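Local coordinates for esterase (Capnocytophaga ochracea, PDB 4W9R), which is of unknown function but, as a putative esterase of the alpha/beta-hydrolase clan carrying a C-terminal helical extension, probably hydrolyses ester bonds, at residues A332-Q337 and R356-Q361; K311-F317 and E342-I348. One frame throughout, in Å; residues are numbered along the deposited sequence.

Contact 1. Residues A332-Q337 and R356-Q361; sequences ALKTYQ and RITHLQ. With ACT (acetate ion), chain I.
Tyr336 and Arg356 carry the polar part of this contact. Arg356 NH2 donates to Tyr336 OH over 3.0 Å, with an N-H...O angle of 146°. The hydroxyl lies in the guanidinium plane, at its edge, while the tyrosine ring stands nearly perpendicular to that plane. The same OH also bonds to Glu324, and NH2 forms a salt bridge with Glu321, so helix 314-325 shares the pair. On the other branch, Arg356 NH1 holds an acetate O at 2.8 Å; the ion probably comes from the crystallisation liquor.

In a CH-pi contact, Arg356 CB sits over one ring face, 3.7 Å from the centroid. The arginine chain bends at chi2 (-68°), which carries the guanidinium past the ring to the hydroxyl.

Segments 332-337 and 356-361, on helices 329-339 and 350-362, run roughly antiparallel; their axes come within 9.7 Å at 153°. This packing is consistent with a tetratricopeptide-like helical array.

The rest is apolar. Leu360 CD1 reaches Tyr336 CD2 at 3.7 Å and also touches Ala332 CB. Leu333 CD1 meets Ile357 CG2 at 3.7 Å, the two side chains crossing at about a right angle. Ile357 CG1 packs on Tyr336 CB, and its CD1 rests on Gln337 CG.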
ATOM      1  N   ALA B 332      -9.009  44.730  27.921  1.00 43.59           N
ATOM      2  CA  ALA B 332      -8.605  43.384  28.311  1.00 42.65           C
ATOM      3  C   ALA B 332      -9.562  42.804  29.347  1.00 47.87           C
ATOM      4  O   ALA B 332      -9.992  41.655  29.234  1.00 45.19           O
ATOM      5  CB  ALA B 332      -7.183  43.387  28.847  1.00 31.45           C
ATOM      6  N   LEU B 333      -9.894  43.610  30.351  1.00 43.55           N
ATOM      7  CA  LEU B 333     -10.810  43.189  31.405  1.00 47.68           C
ATOM      8  C   LEU B 333     -12.188  42.874  30.840  1.00 52.22           C
ATOM      9  O   LEU B 333     -12.794  41.859  31.183  1.00 56.37           O
ATOM     10  CB  LEU B 333     -10.921  44.270  32.480  1.00 47.99           C
ATOM     11  CG  LEU B 333     -11.861  43.947  33.642  1.00 45.49           C
ATOM     12  CD1 LEU B 333     -11.373  42.715  34.385  1.00 42.61           C
ATOM     13  CD2 LEU B 333     -11.985  45.134  34.583  1.00 43.69           C
ATOM     14  N   LYS B 334     -12.675  43.750  29.968  1.00 48.32           N
ATOM     15  CA  LYS B 334     -13.971  43.561  29.327  1.00 51.79           C
ATOM     16  C   LYS B 334     -13.972  42.299  28.468  1.00 50.98           C
ATOM     17  O   LYS B 334     -14.968  41.578  28.407  1.00 52.94           O
ATOM     18  CB  LYS B 334     -14.325  44.786  28.477  1.00 56.93           C
ATOM     19  CG  LYS B 334     -15.675  44.705  27.780  1.00 75.35           C
ATOM     20  CD  LYS B 334     -15.887  45.898  26.857  1.00 88.60           C
ATOM     21  CE  LYS B 334     -17.215  45.809  26.119  1.00 96.82           C
ATOM     22  NZ  LYS B 334     -18.379  45.870  27.046  1.00101.57           N
ATOM     23  N   THR B 335     -12.844  42.033  27.817  1.00 45.80           N
ATOM     24  CA  THR B 335     -12.728  40.901  26.905  1.00 44.15           C
ATOM     25  C   THR B 335     -12.567  39.578  27.655  1.00 43.88           C
ATOM     26  O   THR B 335     -13.101  38.552  27.234  1.00 43.71           O
ATOM     27  CB  THR B 335     -11.545  41.087  25.939  1.00 42.74           C
ATOM     28  OG1 THR B 335     -11.574  42.414  25.400  1.00 37.86           O
ATOM     29  CG2 THR B 335     -11.619  40.082  24.801  1.00 39.39           C
ATOM     30  N   TYR B 336     -11.829  39.603  28.761  1.00 40.28           N
ATOM     31  CA  TYR B 336     -11.697  38.421  29.606  1.00 39.86           C
ATOM     32  C   TYR B 336     -13.056  37.994  30.151  1.00 49.55           C
ATOM     33  O   TYR B 336     -13.387  36.809  30.165  1.00 52.40           O
ATOM     34  CB  TYR B 336     -10.731  38.678  30.762  1.00 41.23           C
ATOM     35  CG  TYR B 336      -9.279  38.393  30.444  1.00 44.03           C
ATOM     36  CD1 TYR B 336      -8.873  37.129  30.039  1.00 45.46           C
ATOM     37  CD2 TYR B 336      -8.312  39.381  30.577  1.00 43.31           C
ATOM     38  CE1 TYR B 336      -7.547  36.861  29.757  1.00 40.91           C
ATOM     39  CE2 TYR B 336      -6.983  39.123  30.298  1.00 43.90           C
ATOM     40  CZ  TYR B 336      -6.607  37.861  29.888  1.00 43.56           C
ATOM     41  OH  TYR B 336      -5.286  37.598  29.609  1.00 44.02           O
ATOM     42  N   GLN B 337     -13.840  38.971  30.597  1.00 55.50           N
ATOM     43  CA  GLN B 337     -15.175  38.711  31.124  1.00 61.14           C
ATOM     44  C   GLN B 337     -16.091  38.151  30.042  1.00 61.65           C
ATOM     45  O   GLN B 337     -17.034  37.414  30.328  1.00 69.35           O
ATOM     46  CB  GLN B 337     -15.775  39.989  31.715  1.00 60.25           C
ATOM     47  CG  GLN B 337     -15.067  40.489  32.965  1.00 63.46           C
ATOM     48  CD  GLN B 337     -15.505  41.886  33.365  1.00 64.36           C
ATOM     49  OE1 GLN B 337     -16.161  42.587  32.595  1.00 61.21           O
ATOM     50  NE2 GLN B 337     -15.139  42.299  34.573  1.00 68.51           N
ATOM     51  N   ARG B 356      -6.769  36.055  35.647  1.00 45.56           N
ATOM     52  CA  ARG B 356      -6.438  37.209  34.823  1.00 40.75           C
ATOM     53  C   ARG B 356      -7.326  38.396  35.179  1.00 42.07           C
ATOM     54  O   ARG B 356      -6.862  39.533  35.247  1.00 53.02           O
ATOM     55  CB  ARG B 356      -6.582  36.868  33.339  1.00 34.58           C
ATOM     56  CG  ARG B 356      -5.746  35.679  32.886  1.00 35.02           C
ATOM     57  CD  ARG B 356      -4.260  35.985  32.943  1.00 28.44           C
ATOM     58  NE  ARG B 356      -3.444  34.826  32.592  1.00 35.54           N
ATOM     59  CZ  ARG B 356      -3.105  34.497  31.349  1.00 37.32           C
ATOM     60  NH1 ARG B 356      -2.357  33.425  31.126  1.00 33.95           N
ATOM     61  NH2 ARG B 356      -3.514  35.237  30.329  1.00 42.36           N
ATOM     62  N   ILE B 357      -8.606  38.121  35.405  1.00 40.37           N
ATOM     63  CA  ILE B 357      -9.562  39.155  35.780  1.00 51.25           C
ATOM     64  C   ILE B 357      -9.231  39.722  37.156  1.00 61.90           C
ATOM     65  O   ILE B 357      -9.269  40.935  37.365  1.00 66.00           O
ATOM     66  CB  ILE B 357     -11.007  38.614  35.780  1.00 44.95           C
ATOM     67  CG1 ILE B 357     -11.428  38.230  34.360  1.00 39.33           C
ATOM     68  CG2 ILE B 357     -11.972  39.641  36.354  1.00 34.13           C
ATOM     69  CD1 ILE B 357     -12.844  37.712  34.260  1.00 32.16           C
ATOM     70  N   THR B 358      -8.895  38.834  38.087  1.00 64.27           N
ATOM     71  CA  THR B 358      -8.546  39.234  39.445  1.00 63.27           C
ATOM     72  C   THR B 358      -7.320  40.140  39.449  1.00 63.31           C
ATOM     73  O   THR B 358      -7.271  41.132  40.177  1.00 75.48           O
ATOM     74  CB  THR B 358      -8.280  38.007  40.344  1.00 60.14           C
ATOM     75  OG1 THR B 358      -9.433  37.156  40.348  1.00 58.43           O
ATOM     76  CG2 THR B 358      -7.973  38.440  41.769  1.00 52.80           C
ATOM     77  N   HIS B 359      -6.335  39.799  38.623  1.00 60.01           N
ATOM     78  CA  HIS B 359      -5.102  40.573  38.540  1.00 62.74           C
ATOM     79  C   HIS B 359      -5.343  41.957  37.942  1.00 67.83           C
ATOM     80  O   HIS B 359      -4.673  42.924  38.306  1.00 75.90           O
ATOM     81  CB  HIS B 359      -4.056  39.821  37.715  1.00 61.16           C
ATOM     82  CG  HIS B 359      -2.732  40.513  37.644  1.00 70.07           C
ATOM     83  ND1 HIS B 359      -2.439  41.465  36.691  1.00 74.24           N
ATOM     84  CD2 HIS B 359      -1.620  40.391  38.406  1.00 75.55           C
ATOM     85  CE1 HIS B 359      -1.204  41.900  36.870  1.00 72.40           C
ATOM     86  NE2 HIS B 359      -0.684  41.264  37.905  1.00 77.90           N
ATOM     87  N   LEU B 360      -6.301  42.047  37.025  1.00 63.63           N
ATOM     88  CA  LEU B 360      -6.623  43.313  36.374  1.00 58.08           C
ATOM     89  C   LEU B 360      -7.457  44.221  37.274  1.00 59.84           C
ATOM     90  O   LEU B 360      -7.353  45.445  37.201  1.00 60.32           O
ATOM     91  CB  LEU B 360      -7.359  43.065  35.056  1.00 52.07           C
ATOM     92  CG  LEU B 360      -6.517  42.533  33.894  1.00 52.26           C
ATOM     93  CD1 LEU B 360      -7.396  42.216  32.696  1.00 57.22           C
ATOM     94  CD2 LEU B 360      -5.436  43.534  33.516  1.00 47.78           C
ATOM     95  N   GLN B 361      -8.284  43.618  38.123  1.00 63.56           N
ATOM     96  CA  GLN B 361      -9.136  44.382  39.028  1.00 64.06           C
ATOM     97  C   GLN B 361      -8.387  44.771  40.299  1.00 72.75           C
ATOM     98  O   GLN B 361      -8.866  45.584  41.090  1.00 65.76           O
ATOM     99  CB  GLN B 361     -10.398  43.590  39.375  1.00 42.80           C
ATOM    100  CG  GLN B 361     -11.421  43.551  38.250  1.00 49.55           C
ATOM    101  CD  GLN B 361     -12.645  42.727  38.598  1.00 57.20           C
ATOM    102  OE1 GLN B 361     -12.585  41.825  39.433  1.00 58.12           O
ATOM    103  NE2 GLN B 361     -13.767  43.038  37.957  1.00 56.55           N
TER
HETATM  104  C   ACT I 502      -0.346  31.236  28.943  1.00 61.46           C
HETATM  105  O   ACT I 502      -1.347  31.985  28.926  1.00 60.22           O
HETATM  106  OXT ACT I 502       0.496  31.429  28.039  1.00 67.25           O
HETATM  107  CH3 ACT I 502      -0.166  30.169  29.981  1.00 43.06           C

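Contact 2. Residues K311-F317 and E342-I348; sequences KTAMPNF and EPNIDFI
Ile348 points into the ring of Phe317. Its CD1 lies over one face, 3.7 Å from the centroid and 24° off the ring normal, in a CH-pi contact set toward the ring's rim. The other methyl, CG2, reaches Phe317 CG at 3.6 Å, so both branches of the isoleucine bear on the phenylalanine. Phe317 has CG anti to its own N (chi1 -178°), which swings the ring out from helix 314-325 to meet them. The side chain of Phe347 crosses that of Phe317 at about a right angle, with CE1 4.2 Å from Phe317 CE2. Ile348 CD1 also lies over a face of Phe347, so one methyl serves two rings. Phe317 packs further on Leu352 and Ile353 of helix 350-362. Replacing Phe317 with alanine would probably open a gap beside Ile348, leaving its CD1 and Phe347 without the ring they pack on.

A second apolar patch forms round Ile345. Its CG2 touches Thr312 CB and Met314 CB, each at 3.8 Å; Met314 is present as selenomethionine. Ala313 faces the opposing loop, and its CB lies 4.2 Å from Ile348 CG2.

One backbone bond ties the two segments: Ala313 N donates to Pro343 O over 3.0 Å. Glu342 CB and CG pack against the backbone of 311-313. The carboxylate of Glu342 approaches Lys311 NZ without contact, an attraction that is probably weak.

Residues 345-348 form a type II' beta turn, which brings Phe347 and Ile348 round to the helix. The loop that follows the hairpin of helices 314-325 and 329-339 thus folds back on the start of that hairpin, probably as in tetratricopeptide-like repeats.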
ATOM      1  N   LYS B 311     -17.710  29.309  19.435  1.00 51.63           N
ATOM      2  CA  LYS B 311     -18.455  28.859  20.607  1.00 55.30           C
ATOM      3  C   LYS B 311     -17.534  28.517  21.774  1.00 59.25           C
ATOM      4  O   LYS B 311     -17.979  27.993  22.792  1.00 67.75           O
ATOM      5  CB  LYS B 311     -19.334  27.657  20.256  1.00 67.59           C
ATOM      6  CG  LYS B 311     -20.469  27.994  19.304  1.00 80.79           C
ATOM      7  CD  LYS B 311     -21.287  29.166  19.828  1.00 86.63           C
ATOM      8  CE  LYS B 311     -22.365  29.582  18.841  1.00 90.39           C
ATOM      9  NZ  LYS B 311     -23.126  30.767  19.328  1.00 91.41           N
ATOM     10  N   THR B 312     -16.246  28.795  21.611  1.00 53.75           N
ATOM     11  CA  THR B 312     -15.256  28.512  22.644  1.00 49.30           C
ATOM     12  C   THR B 312     -14.667  29.803  23.201  1.00 48.76           C
ATOM     13  O   THR B 312     -14.721  30.848  22.556  1.00 50.51           O
ATOM     14  CB  THR B 312     -14.109  27.631  22.116  1.00 43.12           C
ATOM     15  OG1 THR B 312     -13.313  28.382  21.190  1.00 45.22           O
ATOM     16  CG2 THR B 312     -14.660  26.390  21.429  1.00 35.71           C
ATOM     17  N   ALA B 313     -14.140  29.730  24.418  1.00 41.16           N
ATOM     18  CA  ALA B 313     -13.553  30.891  25.083  1.00 39.78           C
ATOM     19  C   ALA B 313     -12.255  31.372  24.435  1.00 41.45           C
ATOM     20  O   ALA B 313     -11.750  32.443  24.771  1.00 33.78           O
ATOM     21  CB  ALA B 313     -13.309  30.574  26.549  1.00 24.44           C
HETATM   22  N   MSE B 314     -11.719  30.584  23.507  1.00 46.18           N
HETATM   23  CA  MSE B 314     -10.396  30.851  22.943  1.00 43.21           C
HETATM   24  C   MSE B 314     -10.235  32.194  22.203  1.00 43.11           C
HETATM   25  O   MSE B 314      -9.258  32.900  22.453  1.00 36.53           O
HETATM   26  CB  MSE B 314      -9.989  29.709  22.007  1.00 31.74           C
HETATM   27  CG  MSE B 314      -8.518  29.731  21.650  1.00 38.53           C
HETATM   28 SE   MSE B 314      -7.949  28.135  20.699  0.65 56.12          SE
HETATM   29  CE  MSE B 314      -8.686  28.569  18.962  1.00 32.85           C
ATOM     30  N   PRO B 315     -11.164  32.546  21.287  1.00 39.98           N
ATOM     31  CA  PRO B 315     -10.955  33.798  20.543  1.00 35.47           C
ATOM     32  C   PRO B 315     -10.833  35.036  21.429  1.00 39.81           C
ATOM     33  O   PRO B 315      -9.957  35.869  21.196  1.00 48.69           O
ATOM     34  CB  PRO B 315     -12.207  33.894  19.667  1.00 37.39           C
ATOM     35  CG  PRO B 315     -12.633  32.493  19.478  1.00 47.81           C
ATOM     36  CD  PRO B 315     -12.346  31.819  20.785  1.00 45.61           C
ATOM     37  N   ASN B 316     -11.697  35.152  22.431  1.00 33.39           N
ATOM     38  CA  ASN B 316     -11.658  36.307  23.318  1.00 34.76           C
ATOM     39  C   ASN B 316     -10.526  36.216  24.334  1.00 44.55           C
ATOM     40  O   ASN B 316     -10.081  37.232  24.863  1.00 50.59           O
ATOM     41  CB  ASN B 316     -12.998  36.474  24.034  1.00 34.85           C
ATOM     42  CG  ASN B 316     -14.067  37.056  23.132  1.00 40.43           C
ATOM     43  OD1 ASN B 316     -13.784  37.897  22.277  1.00 35.51           O
ATOM     44  ND2 ASN B 316     -15.305  36.609  23.313  1.00 42.69           N
ATOM     45  N   PHE B 317     -10.057  35.003  24.605  1.00 34.08           N
ATOM     46  CA  PHE B 317      -8.900  34.830  25.474  1.00 27.23           C
ATOM     47  C   PHE B 317      -7.646  35.354  24.783  1.00 36.60           C
ATOM     48  O   PHE B 317      -6.831  36.041  25.396  1.00 39.41           O
ATOM     49  CB  PHE B 317      -8.716  33.364  25.862  1.00 29.34           C
ATOM     50  CG  PHE B 317      -7.559  33.125  26.792  1.00 36.56           C
ATOM     51  CD1 PHE B 317      -7.725  33.215  28.163  1.00 28.86           C
ATOM     52  CD2 PHE B 317      -6.303  32.810  26.295  1.00 42.72           C
ATOM     53  CE1 PHE B 317      -6.662  32.995  29.021  1.00 36.63           C
ATOM     54  CE2 PHE B 317      -5.237  32.587  27.147  1.00 33.64           C
ATOM     55  CZ  PHE B 317      -5.417  32.680  28.512  1.00 32.32           C
ATOM     56  N   GLU B 342     -17.980  31.686  27.784  1.00 59.58           N
ATOM     57  CA  GLU B 342     -17.885  30.663  26.750  1.00 58.91           C
ATOM     58  C   GLU B 342     -17.197  29.413  27.301  1.00 51.75           C
ATOM     59  O   GLU B 342     -16.371  29.508  28.209  1.00 53.72           O
ATOM     60  CB  GLU B 342     -17.124  31.211  25.536  1.00 73.90           C
ATOM     61  CG  GLU B 342     -17.836  31.035  24.200  1.00 85.66           C
ATOM     62  CD  GLU B 342     -19.120  31.837  24.101  1.00 90.82           C
ATOM     63  OE1 GLU B 342     -19.228  32.883  24.777  1.00102.96           O
ATOM     64  OE2 GLU B 342     -20.024  31.421  23.345  1.00 78.33           O
ATOM     65  N   PRO B 343     -17.545  28.234  26.756  1.00 54.61           N
ATOM     66  CA  PRO B 343     -16.992  26.947  27.199  1.00 57.17           C
ATOM     67  C   PRO B 343     -15.468  26.873  27.167  1.00 50.97           C
ATOM     68  O   PRO B 343     -14.821  27.553  26.371  1.00 44.48           O
ATOM     69  CB  PRO B 343     -17.594  25.956  26.200  1.00 37.14           C
ATOM     70  CG  PRO B 343     -18.896  26.554  25.844  1.00 41.39           C
ATOM     71  CD  PRO B 343     -18.677  28.045  25.832  1.00 52.15           C
ATOM     72  N   ASN B 344     -14.911  26.042  28.042  1.00 46.42           N
ATOM     73  CA  ASN B 344     -13.472  25.839  28.113  1.00 39.16           C
ATOM     74  C   ASN B 344     -12.941  25.025  26.940  1.00 43.90           C
ATOM     75  O   ASN B 344     -13.607  24.110  26.455  1.00 53.66           O
ATOM     76  CB  ASN B 344     -13.094  25.141  29.421  1.00 35.11           C
ATOM     77  CG  ASN B 344     -13.528  25.917  30.645  1.00 46.27           C
ATOM     78  OD1 ASN B 344     -13.778  27.121  30.577  1.00 56.58           O
ATOM     79  ND2 ASN B 344     -13.609  25.230  31.779  1.00 38.46           N
ATOM     80  N   ILE B 345     -11.739  25.364  26.490  1.00 41.66           N
ATOM     81  CA  ILE B 345     -11.044  24.564  25.490  1.00 40.81           C
ATOM     82  C   ILE B 345      -9.555  24.498  25.823  1.00 48.20           C
ATOM     83  O   ILE B 345      -8.928  25.521  26.101  1.00 42.15           O
ATOM     84  CB  ILE B 345     -11.252  25.125  24.066  1.00 34.42           C
ATOM     85  CG1 ILE B 345     -10.398  24.354  23.057  1.00 33.14           C
ATOM     86  CG2 ILE B 345     -10.947  26.617  24.020  1.00 36.48           C
ATOM     87  CD1 ILE B 345     -10.601  24.790  21.623  1.00 37.02           C
ATOM     88  N   ASP B 346      -9.002  23.286  25.804  1.00 49.57           N
ATOM     89  CA  ASP B 346      -7.598  23.048  26.137  1.00 43.58           C
ATOM     90  C   ASP B 346      -7.244  23.669  27.489  1.00 50.20           C
ATOM     91  O   ASP B 346      -7.903  23.399  28.494  1.00 59.82           O
ATOM     92  CB  ASP B 346      -6.683  23.591  25.035  1.00 51.03           C
ATOM     93  CG  ASP B 346      -5.300  22.957  25.052  1.00 70.72           C
ATOM     94  OD1 ASP B 346      -4.756  22.731  26.152  1.00 82.63           O
ATOM     95  OD2 ASP B 346      -4.759  22.682  23.960  1.00 74.92           O
ATOM     96  N   PHE B 347      -6.216  24.513  27.508  1.00 45.42           N
ATOM     97  CA  PHE B 347      -5.751  25.118  28.753  1.00 46.65           C
ATOM     98  C   PHE B 347      -6.515  26.395  29.086  1.00 41.41           C
ATOM     99  O   PHE B 347      -6.233  27.047  30.091  1.00 43.51           O
ATOM    100  CB  PHE B 347      -4.247  25.404  28.688  1.00 45.17           C
ATOM    101  CG  PHE B 347      -3.881  26.582  27.829  1.00 49.01           C
ATOM    102  CD1 PHE B 347      -3.647  27.825  28.396  1.00 40.21           C
ATOM    103  CD2 PHE B 347      -3.753  26.442  26.457  1.00 48.31           C
ATOM    104  CE1 PHE B 347      -3.301  28.909  27.610  1.00 36.92           C
ATOM    105  CE2 PHE B 347      -3.407  27.523  25.666  1.00 44.51           C
ATOM    106  CZ  PHE B 347      -3.179  28.758  26.244  1.00 39.33           C
ATOM    107  N   ILE B 348      -7.488  26.747  28.252  1.00 36.44           N
ATOM    108  CA  ILE B 348      -8.302  27.924  28.524  1.00 40.79           C
ATOM    109  C   ILE B 348      -9.484  27.499  29.372  1.00 44.07           C
ATOM    110  O   ILE B 348     -10.350  26.751  28.918  1.00 47.63           O
ATOM    111  CB  ILE B 348      -8.823  28.591  27.235  1.00 40.34           C
ATOM    112  CG1 ILE B 348      -7.754  28.581  26.141  1.00 34.40           C
ATOM    113  CG2 ILE B 348      -9.307  30.007  27.523  1.00 29.16           C
ATOM    114  CD1 ILE B 348      -6.557  29.402  26.471  1.00 37.29           C
TER

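The two contacts lie in the C-terminal helical extension, away from the mixed sheet of the esterase-like part. Their centres are 15 Å apart. Along the chain the segments alternate: 311-317, 332-337, 342-348, then 356-361. Helix 314-325 leads into helix 329-339, and the loop holding 342-348 leads into helix 350-362. Contact 1 joins the last two helices. Contact 2 fixes the loop between them to the start of helix 314-325. The contacts also meet directly, with Phe317 CD1 4.0 Å from Tyr336 CE1. Together they pack these three helices and the intervening loop into one compact end. No other protein chain of the assembly touches these segments.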